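Atg1 tMIT (Kluyveromyces marxianus, PDB 4P1N) belongs to a serine/threonine protein kinase that is essential in autophagy, where it is required for autophagosome formation, and takes part in cytoplasm-to-vacuole transport. Local coordinates at residues Pro96-Lys99 with Lys100-Glu104; Leu187-Asp190 with Arg191-Ile195; Ala215-Thr218 with Ser219-Leu223. All coordinates share one frame; numbering follows the deposited sequence.

Interaction 1: residues Pro96-Lys99 with Lys100-Glu104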
# COMPACT_ATOMS: atom_id res chain seq x y z
N PRO B 96 6.01 15.92 30.08
CA PRO B 96 4.60 15.49 30.10
C PRO B 96 3.95 15.38 28.72
O PRO B 96 3.16 14.46 28.48
CB PRO B 96 3.90 16.58 30.92
CG PRO B 96 4.83 17.75 30.90
CD PRO B 96 6.21 17.17 30.83
N GLU B 97 4.27 16.33 27.85
CA GLU B 97 3.65 16.41 26.55
C GLU B 97 4.20 15.30 25.66
O GLU B 97 3.44 14.64 24.93
CB GLU B 97 3.91 17.78 25.92
CG GLU B 97 2.76 18.28 25.05
CD GLU B 97 2.90 19.75 24.66
OE1 GLU B 97 3.45 20.55 25.45
OE2 GLU B 97 2.44 20.11 23.55
N LEU B 98 5.51 15.09 25.75
CA LEU B 98 6.16 14.02 25.01
C LEU B 98 5.58 12.66 25.37
O LEU B 98 5.23 11.87 24.48
CB LEU B 98 7.67 14.00 25.26
CG LEU B 98 8.44 13.16 24.24
CD1 LEU B 98 8.44 13.84 22.87
CD2 LEU B 98 9.86 12.88 24.68
N LYS B 99 5.47 12.38 26.66
CA LYS B 99 4.90 11.10 27.08
C LYS B 99 3.46 10.92 26.53
O LYS B 99 3.08 9.81 26.15
CB LYS B 99 4.88 10.94 28.58
CG LYS B 99 5.49 9.63 29.03
CD LYS B 99 4.94 9.17 30.36
CE LYS B 99 3.70 8.31 30.16
NZ LYS B 99 3.54 7.37 31.31
N LYS B 100 2.70 12.00 26.51
CA LYS B 100 1.34 11.96 26.01
C LYS B 100 1.30 11.65 24.49
O LYS B 100 0.55 10.80 24.03
CB LYS B 100 0.62 13.28 26.30
CG LYS B 100 -0.88 13.13 26.35
CD LYS B 100 -1.62 14.45 26.22
CE LYS B 100 -3.11 14.27 26.50
NZ LYS B 100 -3.98 15.06 25.58
N LEU B 101 2.14 12.35 23.73
CA LEU B 101 2.26 12.13 22.32
C LEU B 101 2.73 10.72 21.99
O LEU B 101 2.25 10.12 21.04
CB LEU B 101 3.21 13.14 21.69
CG LEU B 101 2.68 14.57 21.53
CD1 LEU B 101 3.81 15.50 21.10
CD2 LEU B 101 1.54 14.63 20.53
N CYS B 102 3.70 10.21 22.75
CA CYS B 102 4.26 8.89 22.53
C CYS B 102 3.18 7.80 22.75
O CYS B 102 3.01 6.90 21.89
CB CYS B 102 5.47 8.64 23.43
SG CYS B 102 6.98 9.47 22.87
N MET B 103 2.46 7.91 23.87
CA MET B 103 1.35 7.00 24.12
C MET B 103 0.28 7.07 23.04
O MET B 103 -0.17 6.05 22.59
CB MET B 103 0.69 7.26 25.48
CG MET B 103 0.92 6.15 26.47
SD MET B 103 0.11 4.61 25.98
CE MET B 103 -0.81 4.22 27.47
N GLU B 104 -0.14 8.27 22.69
CA GLU B 104 -1.18 8.50 21.70
C GLU B 104 -0.78 7.89 20.36
O GLU B 104 -1.55 7.15 19.77
CB GLU B 104 -1.48 9.98 21.54
CG GLU B 104 -2.36 10.54 22.65
CD GLU B 104 -2.51 12.07 22.63
OE1 GLU B 104 -3.37 12.58 23.39
OE2 GLU B 104 -1.77 12.77 21.90
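The opening turns of helix 95-129, in the first MIT domain of the chain, place L98 and C102 one turn apart, and theirs is the apolar side-chain contact that spans the two segments. The sulfur comes alongside the leucine branch point rather than its methyls, SG of C102 lying 4.2 Å from CG of L98. The C102 thiol reaches back because SG is turned to the backbone N side and away from its own carbonyl carbon (chi1 -76°), which directs it toward the preceding turn. Beneath this pair the backbone makes its short bond, C102 N to L98 O at 2.8 Å. The classical i to i+4 ladder continues on both flanks, with K100 N giving to P96 O at 3.2 Å and M103 N to K99 O at 3.0 Å, the latter almost straight at the hydrogen (170°). P96 sits in the first turn, where the missing amide proton of a proline costs the helix no hydrogen bond. L101 rests on the same framework: its amide donates to E97 O at 2.9 Å, and its CG lies 3.5 Å from that oxygen. K100, exposed, reaches down the helix to E104, which is buried; K100 NZ and E104 OE1 lie 3.4 Å apart in a weak salt bridge, while E104 OE2 pairs with K31 of helix 10-33. K99 is bent midway along its chain and carries its ammonium to N168 and E179; together with C102 and M103 it also packs on L164 of helix 137-170.

Interaction 2: residues Leu187-Asp190 with Arg191-Ile195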
# COMPACT_ATOMS: atom_id res chain seq x y z
N LEU B 187 -9.43 9.21 21.52
CA LEU B 187 -8.63 9.75 20.41
C LEU B 187 -9.37 9.69 19.06
O LEU B 187 -9.49 10.66 18.37
CB LEU B 187 -7.33 8.95 20.29
CG LEU B 187 -5.99 9.50 20.81
CD1 LEU B 187 -6.16 10.65 21.78
CD2 LEU B 187 -5.10 8.39 21.37
N ILE B 188 -9.84 8.51 18.69
CA ILE B 188 -10.52 8.35 17.40
C ILE B 188 -11.80 9.21 17.34
O ILE B 188 -12.06 9.95 16.37
CB ILE B 188 -10.76 6.85 17.11
CG1 ILE B 188 -9.40 6.14 16.87
CG2 ILE B 188 -11.70 6.71 15.90
CD1 ILE B 188 -9.36 4.64 17.20
N TYR B 189 -12.59 9.11 18.40
CA TYR B 189 -13.89 9.83 18.51
C TYR B 189 -13.75 11.33 18.39
O TYR B 189 -14.39 11.95 17.53
CB TYR B 189 -14.54 9.44 19.82
CG TYR B 189 -15.83 10.15 20.19
CD1 TYR B 189 -17.02 9.87 19.55
CD2 TYR B 189 -15.86 11.05 21.24
CE1 TYR B 189 -18.21 10.52 19.92
CE2 TYR B 189 -17.04 11.68 21.63
CZ TYR B 189 -18.21 11.42 20.97
OH TYR B 189 -19.37 12.07 21.37
N ASP B 190 -12.90 11.91 19.23
CA ASP B 190 -12.61 13.36 19.19
C ASP B 190 -12.07 13.80 17.84
O ASP B 190 -12.48 14.84 17.32
CB ASP B 190 -11.59 13.76 20.26
CG ASP B 190 -12.12 13.58 21.67
OD1 ASP B 190 -13.34 13.41 21.81
OD2 ASP B 190 -11.34 13.59 22.64
N ARG B 191 -11.16 13.00 17.28
CA ARG B 191 -10.54 13.36 16.03
C ARG B 191 -11.57 13.31 14.89
O ARG B 191 -11.63 14.22 14.06
CB ARG B 191 -9.36 12.44 15.74
CG ARG B 191 -8.69 12.67 14.38
CD ARG B 191 -8.14 14.08 14.29
NE ARG B 191 -7.42 14.25 13.04
CZ ARG B 191 -7.18 15.43 12.47
NH1 ARG B 191 -7.58 16.55 13.06
NH2 ARG B 191 -6.54 15.48 11.30
N ALA B 192 -12.38 12.27 14.85
CA ALA B 192 -13.42 12.17 13.80
C ALA B 192 -14.43 13.34 13.83
O ALA B 192 -14.83 13.85 12.80
CB ALA B 192 -14.16 10.86 13.91
N LEU B 193 -14.86 13.73 15.02
CA LEU B 193 -15.82 14.82 15.19
C LEU B 193 -15.19 16.18 14.90
O LEU B 193 -15.84 17.03 14.32
CB LEU B 193 -16.43 14.79 16.60
CG LEU B 193 -17.68 13.89 16.74
CD1 LEU B 193 -17.61 12.58 15.99
CD2 LEU B 193 -18.01 13.58 18.19
N ASP B 194 -13.91 16.38 15.27
CA ASP B 194 -13.20 17.60 14.85
C ASP B 194 -13.12 17.74 13.34
O ASP B 194 -13.33 18.81 12.81
CB ASP B 194 -11.75 17.61 15.35
CG ASP B 194 -11.63 17.78 16.83
OD1 ASP B 194 -12.55 18.29 17.49
OD2 ASP B 194 -10.57 17.39 17.34
N ILE B 195 -12.77 16.66 12.66
CA ILE B 195 -12.67 16.68 11.21
C ILE B 195 -14.01 17.04 10.56
O ILE B 195 -14.03 17.86 9.64
CB ILE B 195 -12.18 15.35 10.62
CG1 ILE B 195 -10.71 15.12 10.99
CG2 ILE B 195 -12.31 15.38 9.09
CD1 ILE B 195 -10.26 13.68 10.82
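Y189 holds its ring carbon CG opposite the backbone N (chi1 175°), while L193, one turn later, keeps CG on the backbone N side with a somewhat opened torsion (chi1 -87°); together with the leucine's second torsion, these settings bring a methyl over the tyrosine face. That methyl, CD2 of L193, stands 3.8 Å from the centroid of the Y189 ring and 26° off the ring normal, a CH-pi contact displaced toward the rim. Its nearest ring atoms are CE1 and CZ of Y189, each 3.5 Å from CD2, so the methyl favours the hydroxyl half of the ring. Such i to i+4 pairing is what helix geometry offers, and the backbone bond L193 N to Y189 O, 3.1 Å, runs beneath it. The phenol OH is hydrogen-bonded to the backbone of a chain of another protein, which fixes the far end of the ring. On another side, the carboxylate of D194 lies close to D190 O, with OD2 3.2 Å from it; both are acceptors, so no bond forms, and D194 OD1 instead meets R197 in a salt bridge. R191 lays its guanidinium face over CG1 of I195, 3.8 Å from the plane, and its NH1 forms a salt bridge with an acidic side chain of the chain of another protein. Around this segment of helix 184-204, Y189 and L193 pack on helix 250-273, I188 on M24 of helix 10-33, and A192 and I195 on helix 209-227.

Interaction 3: residues Ala215-Thr218 with Ser219-Leu223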
# COMPACT_ATOMS: atom_id res chain seq x y z
N ALA B 215 -13.18 14.87 3.96
CA ALA B 215 -13.21 15.00 5.41
C ALA B 215 -14.36 14.21 6.03
O ALA B 215 -14.14 13.38 6.91
CB ALA B 215 -13.25 16.45 5.83
N TYR B 216 -15.59 14.41 5.56
CA TYR B 216 -16.70 13.62 6.11
C TYR B 216 -16.43 12.12 5.96
O TYR B 216 -16.68 11.36 6.87
CB TYR B 216 -18.01 13.94 5.43
CG TYR B 216 -18.54 15.34 5.65
CD1 TYR B 216 -18.69 15.85 6.93
CD2 TYR B 216 -18.94 16.12 4.57
CE1 TYR B 216 -19.19 17.11 7.13
CE2 TYR B 216 -19.46 17.39 4.77
CZ TYR B 216 -19.57 17.88 6.05
OH TYR B 216 -20.07 19.14 6.26
N ALA B 217 -15.94 11.69 4.79
CA ALA B 217 -15.72 10.27 4.56
C ALA B 217 -14.66 9.75 5.56
O ALA B 217 -14.77 8.63 6.12
CB ALA B 217 -15.28 10.03 3.10
N THR B 218 -13.66 10.59 5.80
CA THR B 218 -12.61 10.26 6.78
C THR B 218 -13.18 10.07 8.18
O THR B 218 -12.86 9.06 8.82
CB THR B 218 -11.50 11.30 6.80
OG1 THR B 218 -10.93 11.39 5.48
CG2 THR B 218 -10.42 10.93 7.83
N SER B 219 -14.03 10.99 8.63
CA SER B 219 -14.70 10.84 9.93
C SER B 219 -15.51 9.58 10.00
O SER B 219 -15.61 8.96 11.05
CB SER B 219 -15.67 11.97 10.21
OG SER B 219 -15.03 13.20 10.33
N LEU B 220 -16.16 9.21 8.91
CA LEU B 220 -17.00 8.06 8.90
C LEU B 220 -16.16 6.80 8.96
O LEU B 220 -16.47 5.89 9.70
CB LEU B 220 -17.87 8.02 7.65
CG LEU B 220 -19.03 8.99 7.67
CD1 LEU B 220 -19.64 9.00 6.27
CD2 LEU B 220 -20.08 8.62 8.71
N TRP B 221 -15.08 6.73 8.18
CA TRP B 221 -14.19 5.58 8.29
C TRP B 221 -13.73 5.40 9.72
O TRP B 221 -13.75 4.30 10.24
CB TRP B 221 -12.98 5.70 7.40
CG TRP B 221 -13.24 5.63 5.96
CD1 TRP B 221 -12.89 6.57 5.03
CD2 TRP B 221 -13.85 4.55 5.24
NE1 TRP B 221 -13.24 6.14 3.78
CE2 TRP B 221 -13.83 4.90 3.88
CE3 TRP B 221 -14.36 3.31 5.61
CZ2 TRP B 221 -14.32 4.08 2.90
CZ3 TRP B 221 -14.88 2.48 4.62
CH2 TRP B 221 -14.85 2.87 3.28
N MET B 222 -13.35 6.50 10.37
CA MET B 222 -12.85 6.47 11.76
C MET B 222 -13.86 5.94 12.73
O MET B 222 -13.54 5.06 13.51
CB MET B 222 -12.40 7.86 12.21
CG MET B 222 -11.17 8.30 11.44
SD MET B 222 -10.52 9.89 12.01
CE MET B 222 -9.87 9.47 13.60
N LEU B 223 -15.08 6.46 12.67
CA LEU B 223 -16.13 6.02 13.58
C LEU B 223 -16.60 4.61 13.30
O LEU B 223 -17.05 3.91 14.23
CB LEU B 223 -17.33 7.00 13.54
CG LEU B 223 -17.10 8.41 14.04
CD1 LEU B 223 -18.33 9.29 13.78
CD2 LEU B 223 -16.76 8.40 15.51
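W221 brings its indole back against the carbonyl of A217, and here the contact is tight: CD1 of W221 comes to 3.0 Å from A217 O, approaching obliquely, while the W221 amide donates to the same oxygen at 2.8 Å. Turning CG away from its own carbonyl carbon (chi1 -68°) is what lets the five-membered ring reach the preceding turn. M222 repeats the pattern beside it, its CG 3.2 Å from T218 O and its amide bonded to that oxygen at 3.0 Å. The side chains themselves meet more loosely: A217 CB and W221 NE1, 4.4 Å apart, form a partly exposed pair, whereas T218 CG2 and M222 SD, 4.3 Å apart, lie against helix 10-33. With an alanine in place of W221, the A217 carbonyl would probably lose the indole carbon that lies against it, and A19 and K20 would lose a packing partner. Polar groups on the buried side are paired: S219 OG with A192 O and S196 OG, Y216 OH with E203. Within the bundle, helix 209-227 lies with T218, W221 and M222 on helix 10-33, A215 and S219 on I195 of helix 184-204, and partly exposed L220 and buried L223 on helix 250-273.

How the interactions relate
All three are local i to i+4 contacts within one helix, yet their surroundings set their chemistry. Interaction 1 lies on the surface, about 18 Å from the chain centre, and mixes weak charge pairing with slight apolar contact. The centres of interactions 2 and 3, in the second MIT domain, each lie about 10 Å from the chain centre; interaction 2, buried, is built on a CH-pi contact, interaction 3, partly buried, on side chains lying against backbone carbonyls. These two adjoin because helices 184-204 and 209-227 pack together: R191 CG lies 3.5 Å from M222 CE. Interaction 1 still meets interaction 2, where E104 CG is 3.7 Å from L187 CD2, but does not touch interaction 3.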